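Local atomic coordinates of alpha-galactosidase (Lactobacillus brevis, PDB entry 3MI6), a protein that probably hydrolyses terminal, non-reducing alpha-D-galactose residues in alpha-D-galactosides such as galactose oligosaccharides, galactomannans and galactolipids, as a member of glycoside hydrolase family 36. Residues D[99-104]-D[138-143]; D[144-149]-D[167-172]. All blocks are in the same frame, centred on the assembly; numbering follows the deposited sequence.

Contact 1: D[99-104]-D[138-143]; sequences RITELT and FNDRIT
L103 and T104 run antiparallel to D140 and N139: L103 faces D140 as a non-hydrogen-bonded pair, while T104 and N139 form the hydrogen-bonded one, with N139 N on T104 O at 2.9 Å and a weak return bond from T104 N to N139 O. Past this short ladder, where strand 103-112 begins and strand 132-140 ends, a side chain carries the pairing on. With CG trans to its own N (chi1 -179°), D140 brings OD1 up to the E102 backbone, where it accepts E102 N at 2.7 Å, on the syn side but well out of the carboxylate plane. The same carboxylate ties down its own turn: OD1 accepts a weak bond from I142 N, and OD2 offers its anti lone pair to the hydroxyl T143 OG1 at 2.7 Å. With an alanine in its place, the N-H of E102 and the T143 hydroxyl would probably be left without this acceptor and the turn freer to move. R141 bonds E102 O through its backbone N, then bends at chi3 (-73°) to cross the E102 side chain at about a right angle. Its NE meets E102 OE1 at 3.4 Å in a weak hydrogen bond that forms part of a salt bridge, in the plane of the guanidinium at its edge, while T104 OG1 lies over one face. E102 OE2 also pairs with K82 and accepts T439 N of the second subunit. I142 CD1 packs on I100 CG2 at 3.8 Å and borders the E102 carboxylate. E102 thus probably has its negative charge shared between two cations, at a strand end that also meets the neighbouring subunit.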
loop_
_atom_site.group_PDB
_atom_site.type_symbol
_atom_site.label_atom_id
_atom_site.label_comp_id
_atom_site.label_asym_id
_atom_site.label_seq_id
_atom_site.Cartn_x
_atom_site.Cartn_y
_atom_site.Cartn_z
ATOM N N ARG D 99 11.383 -32.790 29.121
ATOM C CA ARG D 99 12.010 -31.726 28.363
ATOM C C ARG D 99 11.965 -30.402 29.134
ATOM O O ARG D 99 12.256 -29.330 28.581
ATOM C CB ARG D 99 11.326 -31.592 26.996
ATOM C CG ARG D 99 11.472 -32.826 26.099
ATOM C CD ARG D 99 10.616 -32.708 24.851
ATOM N NE ARG D 99 9.236 -32.374 25.192
ATOM C CZ ARG D 99 8.347 -33.260 25.638
ATOM N NH1 ARG D 99 8.708 -34.524 25.789
ATOM N NH2 ARG D 99 7.105 -32.892 25.934
ATOM N N ILE D 100 11.593 -30.480 30.409
ATOM C CA ILE D 100 11.538 -29.301 31.251
ATOM C C ILE D 100 12.934 -28.865 31.673
ATOM O O ILE D 100 13.800 -29.691 31.949
ATOM C CB ILE D 100 10.673 -29.530 32.481
ATOM C CG1 ILE D 100 9.310 -30.065 32.060
ATOM C CG2 ILE D 100 10.514 -28.250 33.256
ATOM C CD1 ILE D 100 8.749 -29.405 30.830
ATOM N N THR D 101 13.153 -27.558 31.700
ATOM C CA THR D 101 14.424 -27.023 32.144
ATOM C C THR D 101 14.207 -25.791 32.983
ATOM O O THR D 101 13.498 -24.880 32.578
ATOM C CB THR D 101 15.321 -26.672 30.967
ATOM O OG1 THR D 101 15.851 -27.880 30.415
ATOM C CG2 THR D 101 16.474 -25.808 31.429
ATOM N N GLU D 102 14.807 -25.751 34.164
ATOM C CA GLU D 102 14.661 -24.561 35.000
ATOM C C GLU D 102 15.978 -23.863 35.258
ATOM O O GLU D 102 16.669 -24.170 36.225
ATOM C CB GLU D 102 13.973 -24.897 36.313
ATOM C CG GLU D 102 12.517 -25.208 36.134
ATOM C CD GLU D 102 11.940 -25.957 37.298
ATOM O OE1 GLU D 102 12.494 -25.830 38.411
ATOM O OE2 GLU D 102 10.932 -26.671 37.102
ATOM N N LEU D 103 16.327 -22.926 34.384
ATOM C CA LEU D 103 17.548 -22.167 34.580
ATOM C C LEU D 103 17.449 -21.303 35.825
ATOM O O LEU D 103 16.377 -20.771 36.149
ATOM C CB LEU D 103 17.860 -21.303 33.370
ATOM C CG LEU D 103 18.276 -22.079 32.128
ATOM C CD1 LEU D 103 18.552 -21.103 31.008
ATOM C CD2 LEU D 103 19.498 -22.934 32.421
ATOM N N THR D 104 18.573 -21.193 36.524
ATOM C CA THR D 104 18.678 -20.373 37.703
ATOM C C THR D 104 20.067 -19.784 37.709
ATOM O O THR D 104 21.056 -20.525 37.760
ATOM C CB THR D 104 18.536 -21.200 38.964
ATOM O OG1 THR D 104 17.258 -21.845 38.972
ATOM C CG2 THR D 104 18.650 -20.304 40.173
ATOM N N PHE D 138 24.388 -19.897 34.297
ATOM C CA PHE D 138 23.211 -20.379 35.006
ATOM C C PHE D 138 23.382 -21.866 35.302
ATOM O O PHE D 138 24.296 -22.508 34.789
ATOM C CB PHE D 138 21.942 -20.191 34.159
ATOM C CG PHE D 138 21.665 -18.762 33.759
ATOM C CD1 PHE D 138 22.458 -18.118 32.820
ATOM C CD2 PHE D 138 20.586 -18.075 34.295
ATOM C CE1 PHE D 138 22.194 -16.816 32.455
ATOM C CE2 PHE D 138 20.325 -16.780 33.924
ATOM C CZ PHE D 138 21.129 -16.153 33.009
ATOM N N ASN D 139 22.492 -22.410 36.126
ATOM C CA ASN D 139 22.444 -23.838 36.393
ATOM C C ASN D 139 20.995 -24.266 36.408
ATOM O O ASN D 139 20.126 -23.545 36.905
ATOM C CB ASN D 139 23.069 -24.183 37.756
ATOM C CG ASN D 139 24.588 -24.048 37.770
ATOM O OD1 ASN D 139 25.145 -23.266 38.546
ATOM N ND2 ASN D 139 25.260 -24.819 36.923
ATOM N N ASP D 140 20.747 -25.450 35.872
ATOM C CA ASP D 140 19.436 -26.067 35.907
ATOM C C ASP D 140 19.185 -26.817 37.230
ATOM O O ASP D 140 19.900 -27.774 37.571
ATOM C CB ASP D 140 19.318 -27.022 34.727
ATOM C CG ASP D 140 17.973 -27.708 34.664
ATOM O OD1 ASP D 140 16.949 -27.065 35.022
ATOM O OD2 ASP D 140 17.951 -28.889 34.235
ATOM N N ARG D 141 18.166 -26.378 37.966
ATOM C CA ARG D 141 17.722 -27.062 39.180
ATOM C C ARG D 141 17.287 -28.513 38.938
ATOM O O ARG D 141 17.213 -29.306 39.876
ATOM C CB ARG D 141 16.557 -26.308 39.832
ATOM C CG ARG D 141 16.872 -24.866 40.210
ATOM C CD ARG D 141 15.798 -24.272 41.115
ATOM N NE ARG D 141 14.558 -23.974 40.402
ATOM C CZ ARG D 141 14.101 -22.741 40.196
ATOM N NH1 ARG D 141 14.787 -21.697 40.662
ATOM N NH2 ARG D 141 12.957 -22.550 39.544
ATOM N N ILE D 142 16.986 -28.857 37.690
ATOM C CA ILE D 142 16.472 -30.186 37.376
ATOM C C ILE D 142 17.532 -31.193 36.910
ATOM O O ILE D 142 17.471 -32.368 37.269
ATOM C CB ILE D 142 15.340 -30.132 36.321
ATOM C CG1 ILE D 142 14.170 -29.292 36.828
ATOM C CG2 ILE D 142 14.873 -31.527 35.976
ATOM C CD1 ILE D 142 12.966 -29.303 35.911
ATOM N N THR D 143 18.501 -30.759 36.117
ATOM C CA THR D 143 19.407 -31.730 35.519
ATOM C C THR D 143 20.855 -31.465 35.855
ATOM O O THR D 143 21.704 -32.326 35.644
ATOM C CB THR D 143 19.265 -31.786 33.984
ATOM O OG1 THR D 143 19.840 -30.607 33.402
ATOM C CG2 THR D 143 17.801 -31.897 33.589
#

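Contact 2: D[144-149]-D[167-172]; sequences GLALDL and TNPSSE
A146 and T167 face each other as an antiparallel hydrogen-bonded pair, A146 N reaching T167 O at 2.6 Å and T167 N reaching A146 O at 2.5 Å, both nearly straight. Their side chains emerge on the same face of the sheet and lie alongside each other, CB of A146 against CB of T167 at 3.9 Å; it is this carbon of T167, not OG1 or CG2, that meets the methyl. The A146 methyl also meets the P169 ring, at 4.3 Å from CB to CG, and the side chain of N139 touches it from the adjoining strand. L145 behaves differently: with CG trans to the backbone N (chi1 163°), its branch runs beside the T167 carbonyl, CG 3.7 Å from T167 O, and continues onto F166 and L174. The pair closes the open end of a beta hairpin, strands 146-154 and 159-167, within the large antiparallel sheet of the N-terminal domain, a beta-supersandwich of the galactose-mutarotase kind. Beyond this pair the regular bridging stops, though the chains stay close. G144 has a positive phi (87°), at which a side chain would jam against the carbonyl O of T143, and P169 lays the CD-CG edge of its ring beside the G144 carbonyl O. N168 points its CB away from strand 146-154, and with CG trans to N (chi1 -171°) the amide lies along its own loop. Its ND2 gives E172 O a bond of 3.0 Å, lying in the planes of both the amide and the carbonyl, and donates to L285 O as well. The other end of the amide, OD1, takes a weak bond from S170 N at 3.1 Å, making an Asx turn. S170 repeats the pattern as a weak ST turn, its OG accepting E172 N at 3.4 Å.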
loop_
_atom_site.group_PDB
_atom_site.type_symbol
_atom_site.label_atom_id
_atom_site.label_comp_id
_atom_site.label_asym_id
_atom_site.label_seq_id
_atom_site.Cartn_x
_atom_site.Cartn_y
_atom_site.Cartn_z
ATOM N N GLY D 144 21.138 -30.270 36.358
ATOM C CA GLY D 144 22.500 -29.924 36.717
ATOM C C GLY D 144 23.333 -29.346 35.590
ATOM O O GLY D 144 24.448 -28.875 35.819
ATOM N N LEU D 145 22.790 -29.394 34.374
ATOM C CA LEU D 145 23.387 -28.756 33.206
ATOM C C LEU D 145 23.739 -27.315 33.524
ATOM O O LEU D 145 23.008 -26.635 34.244
ATOM C CB LEU D 145 22.397 -28.788 32.038
ATOM C CG LEU D 145 22.634 -27.847 30.853
ATOM C CD1 LEU D 145 23.071 -28.618 29.636
ATOM C CD2 LEU D 145 21.376 -27.090 30.537
ATOM N N ALA D 146 24.864 -26.853 32.994
ATOM C CA ALA D 146 25.247 -25.457 33.131
ATOM C C ALA D 146 25.220 -24.751 31.779
ATOM O O ALA D 146 25.565 -25.336 30.754
ATOM C CB ALA D 146 26.613 -25.340 33.751
ATOM N N LEU D 147 24.827 -23.485 31.789
ATOM C CA LEU D 147 24.724 -22.697 30.572
ATOM C C LEU D 147 25.470 -21.381 30.700
ATOM O O LEU D 147 25.190 -20.583 31.595
ATOM C CB LEU D 147 23.260 -22.397 30.287
ATOM C CG LEU D 147 23.034 -21.542 29.050
ATOM C CD1 LEU D 147 23.649 -22.220 27.833
ATOM C CD2 LEU D 147 21.553 -21.299 28.850
ATOM N N ASP D 148 26.422 -21.147 29.811
ATOM C CA ASP D 148 27.049 -19.837 29.745
ATOM C C ASP D 148 26.437 -18.991 28.620
ATOM O O ASP D 148 26.415 -19.404 27.456
ATOM C CB ASP D 148 28.561 -19.970 29.571
ATOM C CG ASP D 148 29.238 -20.512 30.822
ATOM O OD1 ASP D 148 28.529 -20.584 31.854
ATOM O OD2 ASP D 148 30.456 -20.860 30.778
ATOM N N LEU D 149 25.912 -17.821 28.987
ATOM C CA LEU D 149 25.439 -16.828 28.024
ATOM C C LEU D 149 26.509 -15.750 27.810
ATOM O O LEU D 149 26.873 -15.017 28.725
ATOM C CB LEU D 149 24.121 -16.191 28.478
ATOM C CG LEU D 149 22.896 -17.100 28.449
ATOM C CD1 LEU D 149 21.598 -16.316 28.583
ATOM C CD2 LEU D 149 22.884 -17.882 27.168
ATOM N N THR D 167 27.239 -26.697 29.398
ATOM C CA THR D 167 28.115 -27.625 30.117
ATOM C C THR D 167 27.288 -28.681 30.845
ATOM O O THR D 167 26.262 -28.370 31.447
ATOM C CB THR D 167 29.031 -26.912 31.149
ATOM O OG1 THR D 167 29.502 -25.659 30.621
ATOM C CG2 THR D 167 30.222 -27.810 31.508
ATOM N N ASN D 168 27.731 -29.934 30.762
ATOM C CA ASN D 168 27.110 -31.022 31.515
ATOM C C ASN D 168 28.054 -31.522 32.601
ATOM O O ASN D 168 28.986 -32.274 32.307
ATOM C CB ASN D 168 26.716 -32.177 30.587
ATOM C CG ASN D 168 25.868 -33.231 31.292
ATOM O OD1 ASN D 168 25.555 -33.101 32.472
ATOM N ND2 ASN D 168 25.494 -34.280 30.564
ATOM N N PRO D 169 27.830 -31.087 33.855
ATOM C CA PRO D 169 28.603 -31.527 35.018
ATOM C C PRO D 169 27.919 -32.683 35.754
ATOM O O PRO D 169 28.519 -33.269 36.657
ATOM C CB PRO D 169 28.614 -30.285 35.923
ATOM C CG PRO D 169 27.717 -29.254 35.245
ATOM C CD PRO D 169 26.916 -29.999 34.224
ATOM N N SER D 170 26.680 -33.008 35.389
ATOM C CA SER D 170 26.001 -34.144 36.011
ATOM C C SER D 170 26.494 -35.474 35.443
ATOM O O SER D 170 27.322 -35.507 34.535
ATOM C CB SER D 170 24.474 -34.024 35.901
ATOM O OG SER D 170 23.981 -34.559 34.685
ATOM N N SER D 171 25.980 -36.570 35.985
ATOM C CA SER D 171 26.480 -37.885 35.617
ATOM C C SER D 171 25.657 -38.531 34.505
ATOM O O SER D 171 26.055 -39.552 33.942
ATOM C CB SER D 171 26.481 -38.798 36.831
ATOM O OG SER D 171 25.180 -39.314 37.031
ATOM N N GLU D 172 24.518 -37.925 34.193
ATOM C CA GLU D 172 23.569 -38.496 33.241
ATOM C C GLU D 172 23.674 -37.840 31.867
ATOM O O GLU D 172 24.108 -36.697 31.758
ATOM C CB GLU D 172 22.147 -38.337 33.777
ATOM C CG GLU D 172 22.021 -38.551 35.283
ATOM C CD GLU D 172 20.838 -39.434 35.640
ATOM O OE1 GLU D 172 20.629 -40.445 34.928
ATOM O OE2 GLU D 172 20.122 -39.117 36.623
#

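How the contacts relate
Contacts 1 and 2 illustrate how a meander is built strand by strand: they follow in series along the chain, contact 1 closing before contact 2 opens, and their centres lie about 9 Å apart. Both belong to one antiparallel sheet of the N-terminal domain, in the order 103-112, 132-140, 146-154, 159-167, with 103-112 outermost within this chain. Strands 132-140 and 146-154 are joined by the turn between 140 and 146 and connect the two contacts, F138 N probably bonding L147 O at 2.9 Å and D140 N probably bonding L145 O. Contact 1 also meets a second subunit, whereas contact 2 touches no other chain. Both lie away from the predicted active-site residues.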